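Local coordinates for protein aminomethyltransferase (Bartonella henselae, PDB 3GIR) that is an aminomethyltransferase-family protein that combines a folate-binding-type domain with a C-terminal barrel domain of the glycine cleavage T-protein type, at residues 103-108 with 287-292; 255-260 with 343-348. All blocks are in the same frame, centred on the assembly; numbering follows the deposited sequence.

Contact 1. Residues 103-108 with 287-292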
loop_
_atom_site.group_PDB
_atom_site.type_symbol
_atom_site.label_atom_id
_atom_site.label_comp_id
_atom_site.label_asym_id
_atom_site.label_seq_id
_atom_site.Cartn_x
_atom_site.Cartn_y
_atom_site.Cartn_z
ATOM N N PRO A 103 0.753 3.761 16.392
ATOM C CA PRO A 103 -0.492 3.534 17.169
ATOM C C PRO A 103 -0.936 2.069 17.166
ATOM O O PRO A 103 -1.996 1.726 16.640
ATOM C CB PRO A 103 -1.514 4.435 16.462
ATOM C CG PRO A 103 -1.027 4.446 15.032
ATOM C CD PRO A 103 0.487 4.354 15.088
ATOM N N VAL A 104 -0.141 1.227 17.829
ATOM C CA VAL A 104 -0.346 -0.205 17.909
ATOM C C VAL A 104 -0.151 -0.633 19.353
ATOM O O VAL A 104 0.461 0.075 20.151
ATOM C CB VAL A 104 0.667 -0.979 17.001
ATOM C CG1 VAL A 104 0.581 -0.514 15.527
ATOM C CG2 VAL A 104 2.139 -0.851 17.516
ATOM N N ASP A 105 -0.749 -1.746 19.719
ATOM C CA ASP A 105 -0.365 -2.437 20.961
ATOM C C ASP A 105 0.499 -3.628 20.548
ATOM O O ASP A 105 0.022 -4.709 20.275
ATOM C CB ASP A 105 -1.591 -2.882 21.795
ATOM C CG ASP A 105 -1.185 -3.404 23.183
ATOM O OD1 ASP A 105 0.038 -3.674 23.377
ATOM O OD2 ASP A 105 -2.085 -3.568 24.064
ATOM N N ALA A 106 1.788 -3.369 20.443
ATOM C CA ALA A 106 2.721 -4.341 19.932
ATOM C C ALA A 106 2.768 -5.609 20.810
ATOM O O ALA A 106 3.064 -6.684 20.299
ATOM C CB ALA A 106 4.132 -3.700 19.733
ATOM N N ALA A 107 2.477 -5.471 22.104
ATOM C CA ALA A 107 2.528 -6.608 23.020
ATOM C C ALA A 107 1.410 -7.588 22.659
ATOM O O ALA A 107 1.601 -8.808 22.716
ATOM C CB ALA A 107 2.417 -6.130 24.506
ATOM N N LEU A 108 0.272 -7.085 22.204
ATOM C CA LEU A 108 -0.881 -7.962 21.856
ATOM C C LEU A 108 -0.737 -8.610 20.486
ATOM O O LEU A 108 -1.378 -9.600 20.210
ATOM C CB LEU A 108 -2.203 -7.181 21.874
ATOM C CG LEU A 108 -2.666 -6.523 23.176
ATOM C CD1 LEU A 108 -4.098 -5.968 23.003
ATOM C CD2 LEU A 108 -2.538 -7.453 24.428
ATOM N N ARG A 287 -6.423 3.544 21.531
ATOM C CA ARG A 287 -6.909 4.922 21.653
ATOM C C ARG A 287 -7.019 5.326 23.110
ATOM O O ARG A 287 -6.627 6.418 23.509
ATOM C CB ARG A 287 -8.283 5.072 20.983
ATOM C CG ARG A 287 -8.298 4.899 19.468
ATOM C CD ARG A 287 -9.703 5.102 18.883
ATOM N NE ARG A 287 -9.833 4.462 17.576
ATOM C CZ ARG A 287 -10.858 4.589 16.740
ATOM N NH1 ARG A 287 -11.903 5.348 17.048
ATOM N NH2 ARG A 287 -10.835 3.942 15.580
ATOM N N GLU A 288 -7.503 4.394 23.904
ATOM C CA GLU A 288 -7.730 4.661 25.328
ATOM C C GLU A 288 -6.427 4.777 26.099
ATOM O O GLU A 288 -6.292 5.665 26.936
ATOM C CB GLU A 288 -8.691 3.628 25.900
ATOM C CG GLU A 288 -10.097 3.891 25.336
ATOM C CD GLU A 288 -11.191 2.930 25.805
ATOM O OE1 GLU A 288 -10.860 1.857 26.384
ATOM O OE2 GLU A 288 -12.386 3.258 25.541
ATOM N N LYS A 289 -5.439 3.946 25.768
ATOM C CA LYS A 289 -4.123 4.072 26.386
ATOM C C LYS A 289 -3.394 5.342 25.933
ATOM O O LYS A 289 -2.688 5.982 26.704
ATOM C CB LYS A 289 -3.288 2.846 26.072
ATOM C CG LYS A 289 -3.376 1.787 27.152
ATOM C CD LYS A 289 -2.471 0.595 26.867
ATOM C CE LYS A 289 -3.049 -0.298 25.775
ATOM N NZ LYS A 289 -2.635 -1.723 26.017
ATOM N N ALA A 290 -3.545 5.697 24.649
ATOM C CA ALA A 290 -2.999 6.953 24.146
ATOM C C ALA A 290 -1.510 7.099 24.389
ATOM O O ALA A 290 -1.044 8.189 24.679
ATOM C CB ALA A 290 -3.760 8.167 24.744
ATOM N N GLN A 291 -0.744 6.039 24.169
ATOM C CA GLN A 291 0.701 6.102 24.455
ATOM C C GLN A 291 1.571 6.352 23.202
ATOM O O GLN A 291 2.770 6.520 23.322
ATOM C CB GLN A 291 1.169 4.903 25.252
ATOM C CG GLN A 291 1.114 3.589 24.533
ATOM C CD GLN A 291 1.592 2.387 25.365
ATOM O OE1 GLN A 291 0.778 1.565 25.843
ATOM N NE2 GLN A 291 2.913 2.258 25.510
ATOM N N PHE A 292 0.950 6.356 22.032
ATOM C CA PHE A 292 1.706 6.555 20.798
ATOM C C PHE A 292 1.960 8.012 20.478
ATOM O O PHE A 292 1.159 8.920 20.836
ATOM C CB PHE A 292 1.006 5.895 19.614
ATOM C CG PHE A 292 -0.412 6.365 19.355
ATOM C CD1 PHE A 292 -0.680 7.355 18.472
ATOM C CD2 PHE A 292 -1.491 5.718 19.930
ATOM C CE1 PHE A 292 -1.990 7.764 18.217
ATOM C CE2 PHE A 292 -2.794 6.135 19.614
ATOM C CZ PHE A 292 -2.994 7.142 18.765
#

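Contact 2. Residues 255-260 with 343-348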
loop_
_atom_site.group_PDB
_atom_site.type_symbol
_atom_site.label_atom_id
_atom_site.label_comp_id
_atom_site.label_asym_id
_atom_site.label_seq_id
_atom_site.Cartn_x
_atom_site.Cartn_y
_atom_site.Cartn_z
ATOM N N ARG A 255 -4.735 -1.676 -7.293
ATOM C CA ARG A 255 -4.917 -1.160 -5.980
ATOM C C ARG A 255 -6.067 -0.162 -5.898
ATOM O O ARG A 255 -6.766 -0.120 -4.878
ATOM C CB ARG A 255 -3.615 -0.591 -5.401
ATOM C CG ARG A 255 -3.112 0.720 -6.038
ATOM C CD ARG A 255 -3.665 1.859 -5.295
ATOM N NE ARG A 255 -3.354 3.089 -6.011
ATOM C CZ ARG A 255 -3.757 4.318 -5.671
ATOM N NH1 ARG A 255 -4.480 4.566 -4.603
ATOM N NH2 ARG A 255 -3.348 5.328 -6.446
ATOM N N LEU A 256 -6.225 0.652 -6.918
ATOM C CA LEU A 256 -7.286 1.658 -6.928
ATOM C C LEU A 256 -8.665 1.029 -7.018
ATOM O O LEU A 256 -9.565 1.374 -6.240
ATOM C CB LEU A 256 -7.001 2.668 -8.044
ATOM C CG LEU A 256 -7.978 3.836 -8.258
ATOM C CD1 LEU A 256 -8.313 4.494 -6.900
ATOM C CD2 LEU A 256 -7.452 4.789 -9.359
ATOM N N GLU A 257 -8.826 0.023 -7.857
ATOM C CA GLU A 257 -10.077 -0.844 -7.830
ATOM C C GLU A 257 -10.371 -1.423 -6.445
ATOM O O GLU A 257 -11.511 -1.557 -6.032
ATOM C CB GLU A 257 -9.988 -1.958 -8.860
ATOM C CG GLU A 257 -10.242 -1.543 -10.236
ATOM C CD GLU A 257 -10.265 -2.708 -11.194
ATOM O OE1 GLU A 257 -9.798 -3.801 -10.786
ATOM O OE2 GLU A 257 -10.714 -2.548 -12.354
ATOM N N ALA A 258 -9.318 -1.860 -5.742
ATOM C CA ALA A 258 -9.397 -2.448 -4.392
ATOM C C ALA A 258 -9.624 -1.432 -3.258
ATOM O O ALA A 258 -9.717 -1.811 -2.122
ATOM C CB ALA A 258 -8.155 -3.346 -4.060
ATOM N N GLY A 259 -9.664 -0.169 -3.590
ATOM C CA GLY A 259 -9.843 0.886 -2.642
ATOM C C GLY A 259 -8.683 1.223 -1.736
ATOM O O GLY A 259 -8.879 1.797 -0.623
ATOM N N LEU A 260 -7.473 0.851 -2.146
ATOM C CA LEU A 260 -6.306 0.983 -1.300
ATOM C C LEU A 260 -5.621 2.287 -1.490
ATOM O O LEU A 260 -5.461 2.737 -2.614
ATOM C CB LEU A 260 -5.350 -0.186 -1.544
ATOM C CG LEU A 260 -5.985 -1.577 -1.496
ATOM C CD1 LEU A 260 -4.984 -2.674 -1.900
ATOM C CD2 LEU A 260 -6.515 -1.769 -0.106
ATOM N N PHE A 343 -8.267 4.035 -15.522
ATOM C CA PHE A 343 -9.215 3.072 -16.027
ATOM C C PHE A 343 -9.077 1.788 -15.254
ATOM O O PHE A 343 -7.953 1.261 -15.117
ATOM C CB PHE A 343 -9.009 2.837 -17.507
ATOM C CG PHE A 343 -10.044 1.938 -18.120
ATOM C CD1 PHE A 343 -11.294 2.429 -18.460
ATOM C CD2 PHE A 343 -9.750 0.608 -18.394
ATOM C CE1 PHE A 343 -12.238 1.582 -19.001
ATOM C CE2 PHE A 343 -10.660 -0.211 -18.957
ATOM C CZ PHE A 343 -11.916 0.273 -19.222
ATOM N N GLY A 344 -10.176 1.274 -14.705
ATOM C CA GLY A 344 -10.124 -0.035 -14.040
ATOM C C GLY A 344 -10.660 -1.117 -14.952
ATOM O O GLY A 344 -11.865 -1.158 -15.179
ATOM N N PRO A 345 -9.826 -1.998 -15.479
ATOM C CA PRO A 345 -10.333 -2.987 -16.447
ATOM C C PRO A 345 -11.319 -3.998 -15.863
ATOM O O PRO A 345 -12.147 -4.569 -16.607
ATOM C CB PRO A 345 -9.059 -3.706 -16.906
ATOM C CG PRO A 345 -7.996 -2.698 -16.702
ATOM C CD PRO A 345 -8.349 -2.024 -15.435
ATOM N N SER A 346 -11.227 -4.253 -14.566
ATOM C CA SER A 346 -12.150 -5.199 -13.899
ATOM C C SER A 346 -13.478 -4.513 -13.664
ATOM O O SER A 346 -14.530 -5.076 -13.971
ATOM C CB SER A 346 -11.596 -5.794 -12.626
ATOM O OG SER A 346 -10.362 -6.379 -12.856
ATOM N N PHE A 347 -13.435 -3.271 -13.199
ATOM C CA PHE A 347 -14.633 -2.459 -13.019
ATOM C C PHE A 347 -15.272 -2.108 -14.372
ATOM O O PHE A 347 -16.501 -1.864 -14.418
ATOM C CB PHE A 347 -14.264 -1.170 -12.281
ATOM C CG PHE A 347 -15.449 -0.350 -11.849
ATOM C CD1 PHE A 347 -16.336 -0.883 -10.927
ATOM C CD2 PHE A 347 -15.690 0.889 -12.355
ATOM C CE1 PHE A 347 -17.452 -0.150 -10.487
ATOM C CE2 PHE A 347 -16.810 1.680 -11.934
ATOM C CZ PHE A 347 -17.674 1.134 -10.982
ATOM N N ASP A 348 -14.450 -2.154 -15.428
ATOM C CA ASP A 348 -14.759 -1.799 -16.800
ATOM C C ASP A 348 -15.215 -0.370 -16.922
ATOM O O ASP A 348 -16.203 -0.064 -17.600
ATOM C CB ASP A 348 -15.776 -2.741 -17.411
ATOM C CG ASP A 348 -15.809 -2.643 -18.909
ATOM O OD1 ASP A 348 -14.787 -2.290 -19.555
ATOM O OD2 ASP A 348 -16.905 -2.900 -19.439
#

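Contact 1. Residues 103-108 with 287-292
The phenyl ring of F292 carries P103 on one of its faces. CB of P103 stands 3.5 Å from the ring centroid and only 5° off the ring normal, a CH-pi contact centred on the pi cloud and not slipped toward an edge. CB keeps nearly the same distance to all six ring carbons, from 3.6 Å at CG to 3.8 Å at CZ, while CA of P103 lies over the root of the ring, 3.6 Å from CG of F292. Two torsions of F292 set this up: the first puts CG between the backbone N and the carbonyl carbon (chi1 58°) and so brings the ring over to the proline, and the second, near a right angle, turns its face to it. S117 and Y118 of strand 114-120 touch P103, and L120 of the same strand and V286 touch F292, so this apolar half is buried.

Toward solvent the chemistry changes. K289, in the last turn of helix 284-289, reaches D105 with a chain bent at its outer end, and NZ forms a salt bridge of 2.7 Å to OD2 of D105. The ammonium comes from above the carboxylate, 56° out of its plane, and the two side chains cross at about a right angle. OD2 has a weak second donor in ND2 of N285, one helical turn before K289, while OD1 accepts a weak bond from the backbone N of A107, two residues on. A290 then leaves the helix with positive phi, and two residues on the chain brings F292 to the proline. The whole is the packing of a helix C-terminus and its exit loop on the loop between helix 94-101 and strand 114-120 of the folate-binding-type domain.

Contact 2. Residues 255-260 with 343-348
OE2 of E257 is gripped by two consecutive backbone amides across the contact. N of F347 donates the straighter bond, 2.9 Å to OE2 at an N-H...O angle of 166°, from above the carboxylate plane (55° out of it). N of S346 lies at 2.8 Å from OE2, but that bond is more bent and weak. The glutamate gets there on a chain extended beyond CG: CG itself is anti to the carbonyl carbon (chi1 -77°), and the carboxylate is carried straight off the last turn of helix 248-257. G344, with no side chain, leaves room for it; CG of E257 passes 4.1 Å from CA of G344.

The amides belong to the tight turn joining strands 334-344 and 349-356 of the C-terminal barrel domain, whereas the helix belongs to the folate-binding-type domain, so one buried acid fastens a beta-hairpin turn of one domain to a helix end of the other. Beyond E257 the helix closes in a Schellman motif at G259. OE1 of E257 forms a salt bridge with R73, and OG of S346 is hydrogen-bonded to H69, both from helix 65-74; the arginine would probably help keep the glutamate ionised. CB of S346 lies 3.3 Å from OE1 of E257. On the F347 side, CB is 3.8 Å from OE2 of E257, while the ring leads away and meets F385 edge-to-face.

Overall arrangement
Both contacts are partly buried, and each involves the C-terminal end of a helix; helices 248-257 and 284-289 follow one another in the chain. They share no element, lie on opposite sides of the chain's centre and stay about 16 Å apart at their nearest atoms. Contact 1 is farther out, its centre about 22 Å from the centre of the chain, against about 14 Å for contact 2, and pairs a buried CH-pi contact with a salt bridge at an exposed lysine. Contact 2 has its charge buried and answered by main-chain amides and basic neighbours. Their segments alternate in sequence, and of the two only contact 2 links the folate-binding-type domain to the C-terminal barrel.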